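Local atomic coordinates of probable conserved lipoprotein LPPA (Mycobacterium tuberculosis, PDB entry 2V7S), a protein that is of unknown function but is a putative membrane-attached lipoprotein of a family confined to pathogenic mycobacteria. Residues 81-89 with 118-126; 66-74 with 179-187. All coordinates share one frame; numbering follows the deposited sequence.

In the fold
Both contacts serve one antiparallel sheet. Contact 2 lies near the centre of the chain and lays helix 59-80 over strand 179-184; contact 1, about 13 Å away between centres, pairs strand 86-88 at the sheet's edge with strand 120-122, the neighbour of 179-184. Helix 59-80 is followed, after a turn at I81-Q84, by strand 86-88, and A74 of the helix packs on the ring of W86, so the helix touches both contacts. Their chemistry follows their place: contact 2 is buried, aliphatic and without hydrogen bonds across it, whereas contact 1 is partly buried, held by backbone hydrogen bonds and apolar toward the helix, with K87 and a glycerol on its other face.

Contact 1: residues 81-89 with 118-126; sequences IPGQTWKFD and NSVMFGATF. With GOL (glycerol), chain B.
W86, K87 and F88 pair with F122, M121 and V120 as an antiparallel beta ladder at the sheet margin. K87 and M121 form the hydrogen-bonded pair; the bond from M121 N to K87 O (2.8 Å) is nearly straight at 173°. G123 N to T85 O and D89 N to S119 O extend the ladder at its two ends. Packing is tight on the face of W86, F88, V120 and F122, which helix 59-80 helps to cover. With CG between its backbone N and carbonyl carbon (chi1 70°), W86 turns its indole along the strand so that CZ3 lies over the centre of the F88 ring, 3.6 Å above its plane. V120 splits its branches: CG1 lies 4.0 Å from W86 CE3, CG2 3.7 Å from F88 CE2. V120 CG1 covers one face of the F122 ring; the F126 ring meets the opposite face edge-on, CZ over its centre. W86 NE1 is hydrogen-bonded to helix residue D75. The other face, with K87 and M121, is looser and more open to solvent; K87 extends to a salt bridge with D90, while M121, a selenomethionine, bends its chain to bring CE 4.0 Å from D89 OD2; D89 OD1 accepts from D91 N. A glycerol, probably from the crystallisation liquor, settles here: its O2 donates to M121 O at 2.9 Å, and its O3 shares a hydrogen bond with T85 OG1 at 3.2 Å.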
loop_
_atom_site.group_PDB
_atom_site.type_symbol
_atom_site.label_atom_id
_atom_site.label_comp_id
_atom_site.label_asym_id
_atom_site.label_seq_id
_atom_site.Cartn_x
_atom_site.Cartn_y
_atom_site.Cartn_z
ATOM N N ILE A 81 25.893 38.208 8.702
ATOM C CA ILE A 81 26.041 38.362 10.163
ATOM C C ILE A 81 27.502 38.462 10.651
ATOM O O ILE A 81 28.256 37.474 10.558
ATOM C CB ILE A 81 25.251 37.265 10.959
ATOM C CG1 ILE A 81 23.746 37.380 10.666
ATOM C CG2 ILE A 81 25.514 37.396 12.465
ATOM C CD1 ILE A 81 23.014 36.035 10.713
ATOM N N PRO A 82 27.873 39.640 11.234
ATOM C CA PRO A 82 29.244 40.020 11.623
ATOM C C PRO A 82 29.903 39.000 12.514
ATOM O O PRO A 82 29.407 38.714 13.617
ATOM C CB PRO A 82 29.048 41.317 12.424
ATOM C CG PRO A 82 27.764 41.848 12.023
ATOM C CD PRO A 82 26.904 40.706 11.589
ATOM N N GLY A 83 30.987 38.418 12.027
ATOM C CA GLY A 83 31.750 37.472 12.829
ATOM C C GLY A 83 31.180 36.063 12.883
ATOM O O GLY A 83 31.750 35.205 13.553
ATOM N N GLN A 84 30.063 35.806 12.194
ATOM C CA GLN A 84 29.550 34.431 12.153
ATOM C C GLN A 84 30.423 33.536 11.260
ATOM O O GLN A 84 30.932 33.962 10.221
ATOM C CB GLN A 84 28.055 34.350 11.800
ATOM C CG GLN A 84 27.399 32.923 11.916
ATOM C CD GLN A 84 27.366 32.349 13.336
ATOM O OE1 GLN A 84 26.363 32.440 14.037
ATOM N NE2 GLN A 84 28.442 31.711 13.736
ATOM N N THR A 85 30.643 32.313 11.719
ATOM C CA THR A 85 31.405 31.320 10.974
ATOM C C THR A 85 30.608 29.987 10.950
ATOM O O THR A 85 29.625 29.820 11.682
ATOM C CB THR A 85 32.778 31.061 11.651
ATOM O OG1 THR A 85 32.578 30.596 12.993
ATOM C CG2 THR A 85 33.659 32.339 11.675
ATOM N N TRP A 86 31.046 29.050 10.125
ATOM C CA TRP A 86 30.407 27.742 10.053
ATOM C C TRP A 86 31.379 26.688 9.566
ATOM O O TRP A 86 32.426 27.001 8.997
ATOM C CB TRP A 86 29.170 27.766 9.144
ATOM C CG TRP A 86 29.474 27.933 7.677
ATOM C CD1 TRP A 86 29.694 29.108 7.005
ATOM C CD2 TRP A 86 29.609 26.888 6.714
ATOM N NE1 TRP A 86 29.940 28.849 5.670
ATOM C CE2 TRP A 86 29.910 27.495 5.469
ATOM C CE3 TRP A 86 29.502 25.498 6.781
ATOM C CZ2 TRP A 86 30.089 26.752 4.279
ATOM C CZ3 TRP A 86 29.692 24.740 5.601
ATOM C CH2 TRP A 86 29.966 25.386 4.362
ATOM N N LYS A 87 31.015 25.432 9.806
ATOM C CA LYS A 87 31.692 24.287 9.183
ATOM C C LYS A 87 30.663 23.163 9.040
ATOM O O LYS A 87 29.646 23.150 9.753
ATOM C CB LYS A 87 32.861 23.811 10.057
ATOM C CG LYS A 87 32.440 23.251 11.423
ATOM C CD LYS A 87 33.659 22.857 12.294
ATOM C CE LYS A 87 33.231 22.022 13.492
ATOM N NZ LYS A 87 34.411 21.258 14.140
ATOM N N PHE A 88 30.929 22.232 8.126
ATOM C CA PHE A 88 30.255 20.976 8.150
ATOM C C PHE A 88 30.712 20.241 9.383
ATOM O O PHE A 88 31.878 20.226 9.709
ATOM C CB PHE A 88 30.523 20.169 6.884
ATOM C CG PHE A 88 29.804 20.708 5.704
ATOM C CD1 PHE A 88 30.505 21.200 4.611
ATOM C CD2 PHE A 88 28.411 20.752 5.704
ATOM C CE1 PHE A 88 29.799 21.730 3.490
ATOM C CE2 PHE A 88 27.703 21.256 4.621
ATOM C CZ PHE A 88 28.405 21.758 3.512
ATOM N N ASP A 89 29.770 19.658 10.099
ATOM C CA ASP A 89 30.079 18.911 11.307
ATOM C C ASP A 89 31.063 17.809 10.929
ATOM O O ASP A 89 30.817 17.044 10.017
ATOM C CB ASP A 89 28.779 18.319 11.833
ATOM C CG ASP A 89 28.888 17.740 13.233
ATOM O OD1 ASP A 89 29.975 17.296 13.689
ATOM O OD2 ASP A 89 27.819 17.721 13.878
ATOM N N ASN A 118 24.854 17.228 4.551
ATOM C CA ASN A 118 25.858 17.243 5.638
ATOM C C ASN A 118 25.443 18.340 6.632
ATOM O O ASN A 118 25.174 19.472 6.212
ATOM C CB ASN A 118 27.266 17.540 5.113
ATOM C CG ASN A 118 27.791 16.477 4.155
ATOM O OD1 ASN A 118 27.152 15.469 3.889
ATOM N ND2 ASN A 118 28.962 16.723 3.620
ATOM N N SER A 119 25.370 17.988 7.915
ATOM C CA SER A 119 25.034 18.930 8.986
ATOM C C SER A 119 26.019 20.118 9.056
ATOM O O SER A 119 27.222 19.948 8.929
ATOM C CB SER A 119 25.031 18.241 10.350
ATOM O OG SER A 119 24.227 17.061 10.327
ATOM N N VAL A 120 25.465 21.307 9.263
ATOM C CA VAL A 120 26.213 22.546 9.333
ATOM C C VAL A 120 26.205 22.968 10.803
ATOM O O VAL A 120 25.138 22.959 11.427
ATOM C CB VAL A 120 25.572 23.638 8.464
ATOM C CG1 VAL A 120 26.089 25.027 8.885
ATOM C CG2 VAL A 120 25.871 23.403 6.940
HETATM N N MSE A 121 27.387 23.294 11.352
HETATM C CA MSE A 121 27.504 23.819 12.719
HETATM C C MSE A 121 27.976 25.278 12.677
HETATM O O MSE A 121 29.037 25.550 12.101
HETATM C CB MSE A 121 28.584 23.033 13.447
HETATM C CG MSE A 121 28.877 23.576 14.841
HETATM SE SE MSE A 121 27.476 22.982 16.042
HETATM C CE MSE A 121 27.964 21.045 16.032
ATOM N N PHE A 122 27.259 26.207 13.319
ATOM C CA PHE A 122 27.705 27.618 13.297
ATOM C C PHE A 122 28.657 27.848 14.482
ATOM O O PHE A 122 28.588 27.135 15.467
ATOM C CB PHE A 122 26.527 28.609 13.314
ATOM C CG PHE A 122 25.702 28.579 12.035
ATOM C CD1 PHE A 122 24.549 27.804 11.965
ATOM C CD2 PHE A 122 26.095 29.319 10.924
ATOM C CE1 PHE A 122 23.790 27.755 10.774
ATOM C CE2 PHE A 122 25.352 29.262 9.699
ATOM C CZ PHE A 122 24.175 28.481 9.674
ATOM N N GLY A 123 29.577 28.791 14.337
ATOM C CA GLY A 123 30.600 29.049 15.350
ATOM C C GLY A 123 29.999 29.724 16.567
ATOM O O GLY A 123 30.252 29.316 17.730
ATOM N N ALA A 124 29.215 30.760 16.310
ATOM C CA ALA A 124 28.602 31.561 17.378
ATOM C C ALA A 124 27.102 31.308 17.449
ATOM O O ALA A 124 26.478 30.896 16.434
ATOM C CB ALA A 124 28.862 33.048 17.138
ATOM N N THR A 125 26.509 31.554 18.616
ATOM C CA THR A 125 25.046 31.521 18.680
ATOM C C THR A 125 24.510 32.851 18.106
ATOM O O THR A 125 25.240 33.850 18.057
ATOM C CB THR A 125 24.529 31.273 20.103
ATOM O OG1 THR A 125 25.030 32.265 20.989
ATOM C CG2 THR A 125 24.989 29.891 20.602
ATOM N N PHE A 126 23.244 32.848 17.719
ATOM C CA PHE A 126 22.587 34.010 17.132
ATOM C C PHE A 126 21.820 34.746 18.219
ATOM O O PHE A 126 21.202 34.110 19.076
ATOM C CB PHE A 126 21.571 33.525 16.087
ATOM C CG PHE A 126 22.188 32.854 14.898
ATOM C CD1 PHE A 126 22.318 31.474 14.847
ATOM C CD2 PHE A 126 22.593 33.602 13.782
ATOM C CE1 PHE A 126 22.876 30.839 13.716
ATOM C CE2 PHE A 126 23.176 32.970 12.654
ATOM C CZ PHE A 126 23.306 31.573 12.628
HETATM C C1 GOL B . 32.788 26.199 15.563
HETATM O O1 GOL B . 31.626 25.643 16.160
HETATM C C2 GOL B . 32.492 26.529 14.105
HETATM O O2 GOL B . 31.520 25.645 13.609
HETATM C C3 GOL B . 33.757 26.497 13.259
HETATM O O3 GOL B . 33.913 27.739 12.618
HETATM O O HOH W 1 28.889 17.220 8.182
#

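Contact 2: residues 66-74 with 179-187; sequences LTATARIIA and ATLNITGDC
I183 and L181, two residues apart on strand 179-184 and therefore on one face of it, point at L66, A70 and I73 on the strand-facing side of residues 66-74 of helix 59-80. This is packing of a helix on one face of an antiparallel sheet: the short axes come within 9.1 Å, and the helix runs roughly antiparallel to the strand, at 149°. The two branches of I183 part company. CG2, anti to the backbone N (chi1 -51° for CG1), meets L66 CD2 at 3.4 Å, closer than usual for two carbons, with the two side chains crossing obliquely; CG1 carries CD1 the other way, alongside the helix backbone, to 3.8 Å from both CA and CB of A70. I73 and I183 reach toward each other tip to tip, their CD1 atoms 4.2 Å apart, whereas I73 and L181 cross at about a right angle. There L181 CD2 lies 3.5 Å from I73 CG2 and 3.7 Å from A70 O, a carbonyl that already accepts the helical bond from A74 N. L66 CD2 also reaches the backbone at G185 N, 3.6 Å away. F171 of the next strand touches both I73 and I183, continuing the apolar layer. Beyond the strand, C187 forms the disulfide with C104. With no hydrogen bond between the segments, helix and strand are joined here by shape and by exclusion of water, and their backbone polar groups are served mainly within the helix and across the sheet.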
loop_
_atom_site.group_PDB
_atom_site.type_symbol
_atom_site.label_atom_id
_atom_site.label_comp_id
_atom_site.label_asym_id
_atom_site.label_seq_id
_atom_site.Cartn_x
_atom_site.Cartn_y
_atom_site.Cartn_z
ATOM N N LEU A 66 21.795 18.915 -2.123
ATOM C CA LEU A 66 21.284 19.465 -0.887
ATOM C C LEU A 66 22.415 19.908 -0.004
ATOM O O LEU A 66 22.290 20.923 0.668
ATOM C CB LEU A 66 20.509 18.421 -0.124
ATOM C CG LEU A 66 19.228 19.022 0.410
ATOM C CD1 LEU A 66 18.336 19.526 -0.787
ATOM C CD2 LEU A 66 18.557 17.942 1.299
ATOM N N THR A 67 23.520 19.165 0.000
ATOM C CA THR A 67 24.707 19.616 0.773
ATOM C C THR A 67 25.256 20.928 0.207
ATOM O O THR A 67 25.634 21.832 0.982
ATOM C CB THR A 67 25.786 18.526 0.843
ATOM O OG1 THR A 67 25.224 17.413 1.535
ATOM C CG2 THR A 67 27.056 19.009 1.578
ATOM N N ALA A 68 25.282 21.044 -1.123
ATOM C CA ALA A 68 25.659 22.326 -1.770
ATOM C C ALA A 68 24.722 23.465 -1.326
ATOM O O ALA A 68 25.159 24.587 -1.141
ATOM C CB ALA A 68 25.643 22.217 -3.313
ATOM N N THR A 69 23.446 23.167 -1.182
ATOM C CA THR A 69 22.473 24.191 -0.765
ATOM C C THR A 69 22.725 24.595 0.680
ATOM O O THR A 69 22.615 25.770 1.027
ATOM C CB THR A 69 21.026 23.697 -0.962
ATOM O OG1 THR A 69 20.761 23.717 -2.376
ATOM C CG2 THR A 69 20.006 24.629 -0.250
ATOM N N ALA A 70 23.059 23.622 1.523
ATOM C CA ALA A 70 23.394 23.942 2.916
ATOM C C ALA A 70 24.574 24.901 2.971
ATOM O O ALA A 70 24.544 25.851 3.783
ATOM C CB ALA A 70 23.719 22.657 3.742
ATOM N N ARG A 71 25.615 24.619 2.163
ATOM C CA ARG A 71 26.797 25.508 2.017
ATOM C C ARG A 71 26.337 26.912 1.604
ATOM O O ARG A 71 26.747 27.906 2.184
ATOM C CB ARG A 71 27.789 24.959 0.980
ATOM C CG ARG A 71 29.039 25.883 0.686
ATOM C CD ARG A 71 30.046 25.252 -0.353
ATOM N NE ARG A 71 30.318 23.831 -0.047
ATOM C CZ ARG A 71 29.919 22.790 -0.797
ATOM N NH1 ARG A 71 29.284 22.982 -1.957
ATOM N NH2 ARG A 71 30.187 21.544 -0.407
ATOM N N ILE A 72 25.488 26.983 0.588
ATOM C CA ILE A 72 25.007 28.278 0.114
ATOM C C ILE A 72 24.340 29.068 1.241
ATOM O O ILE A 72 24.589 30.288 1.392
ATOM C CB ILE A 72 24.049 28.107 -1.080
ATOM C CG1 ILE A 72 24.865 27.733 -2.326
ATOM C CG2 ILE A 72 23.235 29.419 -1.375
ATOM C CD1 ILE A 72 24.002 27.168 -3.455
ATOM N N ILE A 73 23.458 28.399 1.980
ATOM C CA ILE A 73 22.742 29.052 3.085
ATOM C C ILE A 73 23.749 29.520 4.154
ATOM O O ILE A 73 23.681 30.660 4.629
ATOM C CB ILE A 73 21.679 28.105 3.726
ATOM C CG1 ILE A 73 20.484 27.898 2.766
ATOM C CG2 ILE A 73 21.161 28.690 5.103
ATOM C CD1 ILE A 73 19.632 26.662 3.091
ATOM N N ALA A 74 24.629 28.607 4.560
ATOM C CA ALA A 74 25.595 28.878 5.625
ATOM C C ALA A 74 26.495 30.055 5.227
ATOM O O ALA A 74 26.780 30.916 6.057
ATOM C CB ALA A 74 26.417 27.603 5.914
ATOM N N ALA A 179 24.181 26.466 17.531
ATOM C CA ALA A 179 23.291 26.528 16.394
ATOM C C ALA A 179 23.685 25.619 15.231
ATOM O O ALA A 179 24.859 25.536 14.866
ATOM C CB ALA A 179 23.140 27.966 15.909
ATOM N N THR A 180 22.688 24.942 14.656
ATOM C CA THR A 180 22.932 24.059 13.525
ATOM C C THR A 180 21.940 24.383 12.429
ATOM O O THR A 180 20.892 24.969 12.685
ATOM C CB THR A 180 22.776 22.565 13.941
ATOM O OG1 THR A 180 21.466 22.350 14.505
ATOM C CG2 THR A 180 23.842 22.175 14.979
ATOM N N LEU A 181 22.293 24.003 11.203
ATOM C CA LEU A 181 21.381 23.962 10.103
ATOM C C LEU A 181 21.293 22.513 9.597
ATOM O O LEU A 181 22.337 21.864 9.310
ATOM C CB LEU A 181 21.917 24.889 8.959
ATOM C CG LEU A 181 21.284 24.775 7.583
ATOM C CD1 LEU A 181 19.810 25.233 7.646
ATOM C CD2 LEU A 181 22.055 25.594 6.494
ATOM N N ASN A 182 20.052 22.014 9.439
ATOM C CA ASN A 182 19.873 20.708 8.839
ATOM C C ASN A 182 18.852 20.765 7.724
ATOM O O ASN A 182 17.987 21.630 7.733
ATOM C CB ASN A 182 19.462 19.693 9.882
ATOM C CG ASN A 182 20.629 19.239 10.708
ATOM O OD1 ASN A 182 21.416 18.390 10.264
ATOM N ND2 ASN A 182 20.766 19.802 11.910
ATOM N N ILE A 183 19.009 19.865 6.759
ATOM C CA ILE A 183 18.089 19.797 5.645
ATOM C C ILE A 183 17.855 18.338 5.317
ATOM O O ILE A 183 18.825 17.562 5.156
ATOM C CB ILE A 183 18.658 20.509 4.365
ATOM C CG1 ILE A 183 19.167 21.936 4.654
ATOM C CG2 ILE A 183 17.599 20.530 3.223
ATOM C CD1 ILE A 183 19.947 22.538 3.496
ATOM N N THR A 184 16.586 17.985 5.154
ATOM C CA THR A 184 16.222 16.669 4.676
ATOM C C THR A 184 15.423 16.881 3.409
ATOM O O THR A 184 14.597 17.803 3.330
ATOM C CB THR A 184 15.358 15.937 5.724
ATOM O OG1 THR A 184 16.121 15.838 6.924
ATOM C CG2 THR A 184 15.020 14.520 5.269
ATOM N N GLY A 185 15.679 16.047 2.420
ATOM C CA GLY A 185 14.985 16.215 1.139
ATOM C C GLY A 185 13.794 15.291 0.988
ATOM O O GLY A 185 13.423 14.544 1.882
ATOM N N ASP A 186 13.175 15.377 -0.184
ATOM C CA ASP A 186 12.108 14.511 -0.560
ATOM C C ASP A 186 12.715 13.116 -0.786
ATOM O O ASP A 186 13.937 12.964 -0.716
ATOM C CB ASP A 186 11.495 15.084 -1.845
ATOM C CG ASP A 186 10.220 14.393 -2.257
ATOM O OD1 ASP A 186 9.601 13.719 -1.439
ATOM O OD2 ASP A 186 9.818 14.577 -3.413
ATOM N N CYS A 187 11.855 12.123 -1.045
ATOM C CA CYS A 187 12.237 10.745 -1.273
ATOM C C CYS A 187 12.788 10.606 -2.698
ATOM O O CYS A 187 12.200 11.161 -3.645
ATOM C CB CYS A 187 10.999 9.816 -1.058
ATOM S SG CYS A 187 11.375 8.058 -1.283
#